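PDB 4RNL: possible galactose mutarotase from Streptomyces platensis subsp. rosaceus, which is of uncharacterised function but, as a member of the aldose 1-epimerase family, probably interconverts the alpha and beta anomers of galactose or a related sugar. Local coordinates for residues D23-E28 and G131-H136; V45-A50 and R57-L62. All coordinates share one frame; numbering follows the deposited sequence.

Interaction 1. Residues D23-E28 and G131-H136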
ATOM      1  N   ASP A  23      -2.844 -19.456   1.238  1.00 17.45           N
ATOM      2  CA  ASP A  23      -2.541 -19.624   2.658  1.00 16.24           C
ATOM      3  C   ASP A  23      -2.641 -18.293   3.392  1.00 14.45           C
ATOM      4  O   ASP A  23      -2.459 -17.233   2.794  1.00 14.31           O
ATOM      5  CB  ASP A  23      -1.120 -20.167   2.845  1.00 12.80           C
ATOM      6  CG  ASP A  23      -1.014 -21.652   2.602  1.00 22.19           C
ATOM      7  OD1 ASP A  23      -2.050 -22.357   2.628  1.00 21.05           O
ATOM      8  OD2 ASP A  23       0.129 -22.123   2.405  1.00 28.15           O
ATOM      9  N   ARG A  24      -2.934 -18.352   4.690  1.00 13.53           N
ATOM     10  CA  ARG A  24      -2.901 -17.160   5.543  1.00 11.18           C
ATOM     11  C   ARG A  24      -1.790 -17.295   6.580  1.00 13.71           C
ATOM     12  O   ARG A  24      -1.739 -18.276   7.321  1.00 15.51           O
ATOM     13  CB  ARG A  24      -4.249 -16.916   6.236  1.00 14.15           C
ATOM     14  CG  ARG A  24      -4.250 -15.658   7.115  1.00 12.21           C
ATOM     15  CD  ARG A  24      -5.645 -15.226   7.526  1.00 16.24           C
ATOM     16  NE  ARG A  24      -6.293 -16.196   8.410  1.00 18.99           N
ATOM     17  CZ  ARG A  24      -7.449 -15.986   9.033  1.00 23.66           C
ATOM     18  NH1 ARG A  24      -8.092 -14.839   8.863  1.00 18.14           N
ATOM     19  NH2 ARG A  24      -7.967 -16.922   9.825  1.00 25.32           N
ATOM     20  N   TRP A  25      -0.891 -16.321   6.621  1.00 12.70           N
ATOM     21  CA  TRP A  25       0.203 -16.330   7.588  1.00 12.16           C
ATOM     22  C   TRP A  25      -0.130 -15.379   8.720  1.00 15.45           C
ATOM     23  O   TRP A  25      -0.551 -14.241   8.482  1.00 16.61           O
ATOM     24  CB  TRP A  25       1.500 -15.899   6.906  1.00 11.44           C
ATOM     25  CG  TRP A  25       2.040 -16.946   5.968  1.00 13.92           C
ATOM     26  CD1 TRP A  25       1.576 -17.252   4.714  1.00 13.01           C
ATOM     27  CD2 TRP A  25       3.145 -17.827   6.213  1.00 12.90           C
ATOM     28  NE1 TRP A  25       2.338 -18.267   4.166  1.00 14.59           N
ATOM     29  CE2 TRP A  25       3.298 -18.638   5.067  1.00 13.05           C
ATOM     30  CE3 TRP A  25       4.013 -18.012   7.295  1.00 12.98           C
ATOM     31  CZ2 TRP A  25       4.289 -19.622   4.976  1.00 15.82           C
ATOM     32  CZ3 TRP A  25       4.999 -18.981   7.198  1.00 14.71           C
ATOM     33  CH2 TRP A  25       5.128 -19.775   6.046  1.00 21.59           C
ATOM     34  N   THR A  26       0.046 -15.844   9.954  1.00 11.80           N
ATOM     35  CA  THR A  26      -0.260 -15.025  11.122  1.00 12.36           C
ATOM     36  C   THR A  26       1.021 -14.667  11.850  1.00 16.32           C
ATOM     37  O   THR A  26       1.805 -15.548  12.215  1.00 17.65           O
ATOM     38  CB  THR A  26      -1.197 -15.745  12.100  1.00 17.10           C
ATOM     39  OG1 THR A  26      -2.445 -16.010  11.454  1.00 15.02           O
ATOM     40  CG2 THR A  26      -1.463 -14.872  13.319  1.00 18.13           C
ATOM     41  N   LEU A  27       1.242 -13.367  12.027  1.00 12.24           N
ATOM     42  CA  LEU A  27       2.385 -12.864  12.781  1.00 12.86           C
ATOM     43  C   LEU A  27       1.834 -12.301  14.080  1.00 16.65           C
ATOM     44  O   LEU A  27       0.954 -11.436  14.058  1.00 13.78           O
ATOM     45  CB  LEU A  27       3.097 -11.753  11.992  1.00 16.40           C
ATOM     46  CG  LEU A  27       4.032 -12.122  10.833  1.00 22.29           C
ATOM     47  CD1 LEU A  27       3.414 -13.099   9.849  1.00 21.10           C
ATOM     48  CD2 LEU A  27       4.473 -10.877  10.090  1.00 16.02           C
ATOM     49  N   GLU A  28       2.329 -12.794  15.213  1.00 17.45           N
ATOM     50  CA  GLU A  28       1.785 -12.409  16.511  1.00 13.40           C
ATOM     51  C   GLU A  28       2.903 -12.017  17.473  1.00 19.19           C
ATOM     52  O   GLU A  28       3.794 -12.823  17.737  1.00 16.96           O
ATOM     53  CB  GLU A  28       0.993 -13.579  17.109  1.00 17.38           C
ATOM     54  CG  GLU A  28       0.662 -13.422  18.582  1.00 22.93           C
ATOM     55  CD  GLU A  28      -0.455 -12.433  18.821  1.00 28.72           C
ATOM     56  OE1 GLU A  28      -1.622 -12.781  18.550  1.00 30.06           O
ATOM     57  OE2 GLU A  28      -0.166 -11.308  19.282  1.00 32.79           O
ATOM     58  N   GLY A 131      10.852 -13.687  12.288  1.00 13.36           N
ATOM     59  CA  GLY A 131       9.912 -12.598  12.521  1.00 16.24           C
ATOM     60  C   GLY A 131       8.787 -12.421  11.509  1.00 13.89           C
ATOM     61  O   GLY A 131       8.009 -11.467  11.605  1.00 12.11           O
ATOM     62  N   GLY A 132       8.682 -13.321  10.535  1.00 13.10           N
ATOM     63  CA  GLY A 132       7.594 -13.213   9.576  1.00 12.91           C
ATOM     64  C   GLY A 132       7.582 -14.136   8.367  1.00 14.10           C
ATOM     65  O   GLY A 132       7.948 -15.313   8.438  1.00 11.56           O
ATOM     66  N   VAL A 133       7.134 -13.583   7.243  1.00 17.91           N
ATOM     67  CA  VAL A 133       6.966 -14.353   6.020  1.00 14.53           C
ATOM     68  C   VAL A 133       7.518 -13.579   4.819  1.00 15.32           C
ATOM     69  O   VAL A 133       7.369 -12.345   4.719  1.00 12.32           O
ATOM     70  CB  VAL A 133       5.477 -14.745   5.808  1.00 10.71           C
ATOM     71  CG1 VAL A 133       4.580 -13.487   5.757  1.00 11.61           C
ATOM     72  CG2 VAL A 133       5.305 -15.572   4.539  1.00 13.21           C
ATOM     73  N   GLN A 134       8.196 -14.300   3.928  1.00 11.46           N
ATOM     74  CA  GLN A 134       8.686 -13.719   2.683  1.00 12.68           C
ATOM     75  C   GLN A 134       7.903 -14.273   1.500  1.00 12.76           C
ATOM     76  O   GLN A 134       7.833 -15.491   1.312  1.00 13.81           O
ATOM     77  CB  GLN A 134      10.181 -14.021   2.514  1.00 13.34           C
ATOM     78  CG  GLN A 134      10.814 -13.474   1.232  1.00 13.91           C
ATOM     79  CD  GLN A 134      12.321 -13.667   1.215  1.00 20.71           C
ATOM     80  OE1 GLN A 134      12.827 -14.638   0.657  1.00 27.11           O
ATOM     81  NE2 GLN A 134      13.046 -12.749   1.845  1.00 17.37           N
ATOM     82  N   LEU A 135       7.303 -13.376   0.716  1.00 10.17           N
ATOM     83  CA  LEU A 135       6.604 -13.757  -0.509  1.00 11.80           C
ATOM     84  C   LEU A 135       7.543 -13.603  -1.699  1.00 14.25           C
ATOM     85  O   LEU A 135       8.344 -12.668  -1.756  1.00 12.93           O
ATOM     86  CB  LEU A 135       5.367 -12.880  -0.718  1.00  9.70           C
ATOM     87  CG  LEU A 135       4.371 -12.932   0.437  1.00 11.72           C
ATOM     88  CD1 LEU A 135       3.102 -12.204   0.067  1.00 14.64           C
ATOM     89  CD2 LEU A 135       4.069 -14.361   0.815  1.00 15.70           C
ATOM     90  N   HIS A 136       7.445 -14.519  -2.652  1.00 11.05           N
ATOM     91  CA  HIS A 136       8.337 -14.499  -3.811  1.00 14.50           C
ATOM     92  C   HIS A 136       7.570 -14.865  -5.066  1.00 16.76           C
ATOM     93  O   HIS A 136       6.824 -15.836  -5.073  1.00 13.29           O
ATOM     94  CB  HIS A 136       9.479 -15.496  -3.613  1.00 14.98           C
ATOM     95  CG  HIS A 136      10.368 -15.640  -4.810  1.00 18.83           C
ATOM     96  ND1 HIS A 136      10.762 -16.865  -5.304  1.00 21.66           N
ATOM     97  CD2 HIS A 136      10.947 -14.709  -5.611  1.00 15.25           C
ATOM     98  CE1 HIS A 136      11.541 -16.686  -6.359  1.00 24.11           C
ATOM     99  NE2 HIS A 136      11.672 -15.385  -6.561  1.00 22.61           N
TER

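Interaction 2. Residues V45-A50 and R57-L62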
ATOM      1  N   VAL A  45      -2.556  -7.825   3.184  1.00 11.74           N
ATOM      2  CA  VAL A  45      -2.601  -7.713   4.632  1.00 11.09           C
ATOM      3  C   VAL A  45      -4.078  -7.758   5.011  1.00  9.58           C
ATOM      4  O   VAL A  45      -4.815  -6.774   4.850  1.00 12.43           O
ATOM      5  CB  VAL A  45      -1.943  -6.398   5.113  1.00 13.20           C
ATOM      6  CG1 VAL A  45      -2.066  -6.260   6.628  1.00 11.35           C
ATOM      7  CG2 VAL A  45      -0.472  -6.361   4.695  1.00 10.37           C
ATOM      8  N   GLN A  46      -4.515  -8.913   5.498  1.00  9.96           N
ATOM      9  CA  GLN A  46      -5.934  -9.144   5.758  1.00 11.23           C
ATOM     10  C   GLN A  46      -6.394  -8.465   7.037  1.00 15.88           C
ATOM     11  O   GLN A  46      -7.482  -7.879   7.082  1.00 19.95           O
ATOM     12  CB  GLN A  46      -6.233 -10.640   5.854  1.00 10.80           C
ATOM     13  CG  GLN A  46      -7.722 -10.928   5.823  1.00 13.47           C
ATOM     14  CD  GLN A  46      -8.139 -11.860   6.926  1.00 23.66           C
ATOM     15  OE1 GLN A  46      -7.295 -12.453   7.600  1.00 21.89           O
ATOM     16  NE2 GLN A  46      -9.443 -11.993   7.127  1.00 26.18           N
ATOM     17  N   THR A  47      -5.579  -8.554   8.081  1.00 13.61           N
ATOM     18  CA  THR A  47      -5.912  -7.891   9.340  1.00 14.59           C
ATOM     19  C   THR A  47      -4.678  -7.329  10.052  1.00 12.53           C
ATOM     20  O   THR A  47      -3.567  -7.851   9.924  1.00 10.31           O
ATOM     21  CB  THR A  47      -6.666  -8.821  10.323  1.00 23.36           C
ATOM     22  OG1 THR A  47      -5.959 -10.058  10.451  1.00 22.09           O
ATOM     23  CG2 THR A  47      -8.100  -9.102   9.867  1.00 27.38           C
ATOM     24  N   VAL A  48      -4.903  -6.254  10.798  1.00 11.50           N
ATOM     25  CA  VAL A  48      -3.903  -5.631  11.654  1.00 11.66           C
ATOM     26  C   VAL A  48      -4.601  -5.322  12.977  1.00 14.18           C
ATOM     27  O   VAL A  48      -5.605  -4.603  13.000  1.00 13.12           O
ATOM     28  CB  VAL A  48      -3.376  -4.311  11.042  1.00 14.10           C
ATOM     29  CG1 VAL A  48      -2.473  -3.598  12.027  1.00 15.66           C
ATOM     30  CG2 VAL A  48      -2.625  -4.576   9.735  1.00 10.74           C
ATOM     31  N   GLU A  49      -4.098  -5.886  14.068  1.00 12.64           N
ATOM     32  CA  GLU A  49      -4.698  -5.671  15.383  1.00 12.88           C
ATOM     33  C   GLU A  49      -3.682  -5.055  16.334  1.00 15.61           C
ATOM     34  O   GLU A  49      -2.546  -5.516  16.411  1.00 12.59           O
ATOM     35  CB  GLU A  49      -5.211  -6.996  15.952  1.00 15.10           C
ATOM     36  CG  GLU A  49      -6.408  -7.548  15.181  1.00 14.09           C
ATOM     37  CD  GLU A  49      -6.651  -9.018  15.448  1.00 23.99           C
ATOM     38  OE1 GLU A  49      -7.531  -9.331  16.272  1.00 24.21           O
ATOM     39  OE2 GLU A  49      -5.962  -9.861  14.833  1.00 26.13           O
ATOM     40  N   ALA A  50      -4.112  -4.030  17.067  1.00 11.81           N
ATOM     41  CA  ALA A  50      -3.231  -3.244  17.924  1.00 12.87           C
ATOM     42  C   ALA A  50      -4.023  -2.740  19.125  1.00 12.80           C
ATOM     43  O   ALA A  50      -5.233  -2.504  19.018  1.00 12.74           O
ATOM     44  CB  ALA A  50      -2.665  -2.053  17.138  1.00 11.72           C
ATOM     45  N   ARG A  57      -7.146  -4.818  22.463  1.00 15.92           N
ATOM     46  CA  ARG A  57      -6.857  -5.120  21.063  1.00 16.24           C
ATOM     47  C   ARG A  57      -8.065  -4.837  20.157  1.00 17.23           C
ATOM     48  O   ARG A  57      -9.206  -5.102  20.535  1.00 18.74           O
ATOM     49  CB  ARG A  57      -6.422  -6.586  20.939  1.00 18.66           C
ATOM     50  CG  ARG A  57      -6.148  -7.049  19.523  1.00 16.45           C
ATOM     51  CD  ARG A  57      -5.474  -8.429  19.525  1.00 20.83           C
ATOM     52  NE  ARG A  57      -4.018  -8.337  19.681  1.00 23.16           N
ATOM     53  CZ  ARG A  57      -3.172  -9.347  19.495  1.00 23.00           C
ATOM     54  NH1 ARG A  57      -3.627 -10.547  19.155  1.00 20.11           N
ATOM     55  NH2 ARG A  57      -1.864  -9.158  19.647  1.00 16.54           N
ATOM     56  N   GLY A  58      -7.815  -4.287  18.972  1.00 15.19           N
ATOM     57  CA  GLY A  58      -8.876  -4.053  18.005  1.00 13.01           C
ATOM     58  C   GLY A  58      -8.357  -4.166  16.586  1.00 13.77           C
ATOM     59  O   GLY A  58      -7.186  -3.866  16.328  1.00 12.78           O
ATOM     60  N   GLN A  59      -9.216  -4.604  15.666  1.00 12.33           N
ATOM     61  CA  GLN A  59      -8.812  -4.822  14.266  1.00 11.37           C
ATOM     62  C   GLN A  59      -8.972  -3.518  13.506  1.00 11.54           C
ATOM     63  O   GLN A  59     -10.042  -2.900  13.559  1.00 11.41           O
ATOM     64  CB  GLN A  59      -9.680  -5.914  13.633  1.00 11.71           C
ATOM     65  CG  GLN A  59      -9.016  -6.640  12.452  1.00 11.21           C
ATOM     66  CD  GLN A  59      -8.852  -5.743  11.236  1.00 10.59           C
ATOM     67  OE1 GLN A  59      -7.752  -5.610  10.691  1.00 10.56           O
ATOM     68  NE2 GLN A  59      -9.950  -5.117  10.806  1.00 14.48           N
ATOM     69  N   LEU A  60      -7.920  -3.102  12.800  1.00 10.39           N
ATOM     70  CA  LEU A  60      -7.857  -1.755  12.240  1.00 10.23           C
ATOM     71  C   LEU A  60      -7.893  -1.687  10.714  1.00 16.70           C
ATOM     72  O   LEU A  60      -8.190  -0.636  10.149  1.00 13.34           O
ATOM     73  CB  LEU A  60      -6.578  -1.047  12.719  1.00 10.12           C
ATOM     74  CG  LEU A  60      -6.230  -1.172  14.213  1.00 10.53           C
ATOM     75  CD1 LEU A  60      -4.944  -0.404  14.514  1.00 10.60           C
ATOM     76  CD2 LEU A  60      -7.369  -0.652  15.080  1.00 12.98           C
ATOM     77  N   ALA A  61      -7.564  -2.778  10.033  1.00 12.07           N
ATOM     78  CA  ALA A  61      -7.444  -2.696   8.567  1.00 10.79           C
ATOM     79  C   ALA A  61      -8.777  -2.939   7.854  1.00 10.32           C
ATOM     80  O   ALA A  61      -9.550  -3.798   8.269  1.00 12.69           O
ATOM     81  CB  ALA A  61      -6.383  -3.678   8.067  1.00 13.43           C
ATOM     82  N   LEU A  62      -9.057  -2.185   6.787  1.00  9.92           N
ATOM     83  CA  LEU A  62     -10.224  -2.497   5.966  1.00 10.47           C
ATOM     84  C   LEU A  62      -9.941  -3.806   5.246  1.00 11.19           C
ATOM     85  O   LEU A  62      -8.863  -3.998   4.682  1.00 11.64           O
ATOM     86  CB  LEU A  62     -10.518  -1.392   4.941  1.00 10.82           C
ATOM     87  CG  LEU A  62     -10.832   0.009   5.476  1.00 12.24           C
ATOM     88  CD1 LEU A  62     -11.419   0.878   4.369  1.00 11.99           C
ATOM     89  CD2 LEU A  62     -11.769  -0.042   6.683  1.00 11.60           C
TER
HETATM   90  O   HOH W   1      -7.470  -6.315   3.746  1.00 11.85           O

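Interaction 1. Residues D23-E28 and G131-H136
The indole of W25 lies under V133, whose CG2 methyl sits over the five-membered ring, 3.6 Å from its centroid and only 15° off the ring normal. That is a face-on CH-pi contact. The nearest ring atom is CD2, 3.5 Å from V133 CG2. The rotation of V133 explains the fit: CG2 is anti to the backbone N and reaches down on the ring, which leaves CG1 to lie beside W25 CB at 4.1 Å. L27, two residues along the same strand, continues the contact differently. Its CG is 3.9 Å from G132 CA, and CD2 comes equally near G131 O, so the isobutyl group rests on bare backbone. A CB at G132 would fall about 3.4 Å from L27 CD2, a tight fit that the glycine avoids. The strand axes approach to 7.4 Å at 143°, too far apart for backbone pairing; the bridge is W25 and L27 against the V133 side chain and the G131-G132 backbone, and it joins strands 21-28 and 132-139 of two different antiparallel sheets. A126 and E128 of strand 125-129 also touch W25, while L158 meets L27. The joint is thus one of apolar shape and dispersion, with the indole face as its aromatic element and few directional constraints.

Interaction 2. Residues V45-A50 and R57-L62
Q59 folds its side chain back against strand 45-51, and its OE1 takes the V48 N-H at 2.9 Å, in the carbonyl plane and at 163° on the hydrogen. A61 N gives a second bond to the same oxygen from above that plane, while NE2 donates to A61 O, so both ends of the amide are fixed. CG is anti to the backbone N (chi1 -155°), and a bend at chi2 (-69°) turns the amide back. With Q59 cut back to an alanine, V48 N and A61 N would probably lose this acceptor, A61 O its NE2 donor, and a gap would open beside T47, whose CG2 packs 3.7 Å from Q59 CG. Backbone pairing holds the rest of this antiparallel hairpin: L60 N bonds to V48 O at 2.8 Å, and A50 and G58 form a hydrogen-bonded pair. Packing is tight about E49, with CG 3.7 Å from Q59 CA and CB 3.7 Å from R57 CG, and again where A50 CB meets L60 CD1. Toward V45 and L62 the two segments part, and one water donates to both V45 O and L62 O. E49 and R57 do not pair; their charges turn to R35 and E28 respectively. Beyond strand 57-59 one amide, accepting two N-H groups and donating one, thus joins the backbones of V48 and A61.

Both contacts involve the five-stranded antiparallel sheet, at different levels. Interaction 2 works within it, joining the edge strand 57-59 to strand 45-51 through hydrogen bonds, and buries 477 Å². Interaction 1 lies between sheets, packing apolar side chains of strand 21-28 on V133 and the glycine backbone at 131-132, and buries 220 Å². Both are largely buried; R57, G58 and Q59 are partly exposed, as is G131 in interaction 1, although interaction 2 is centred slightly nearer the middle of the chain. The two are tied directly: E28 OE2 forms a salt bridge with R57 NH2 at 2.8 Å, and R24 NH1 probably bonds to Q46 OE1. R24 and E28 lie outside the apolar packing, leaving W25 and L27 to meet the other sheet.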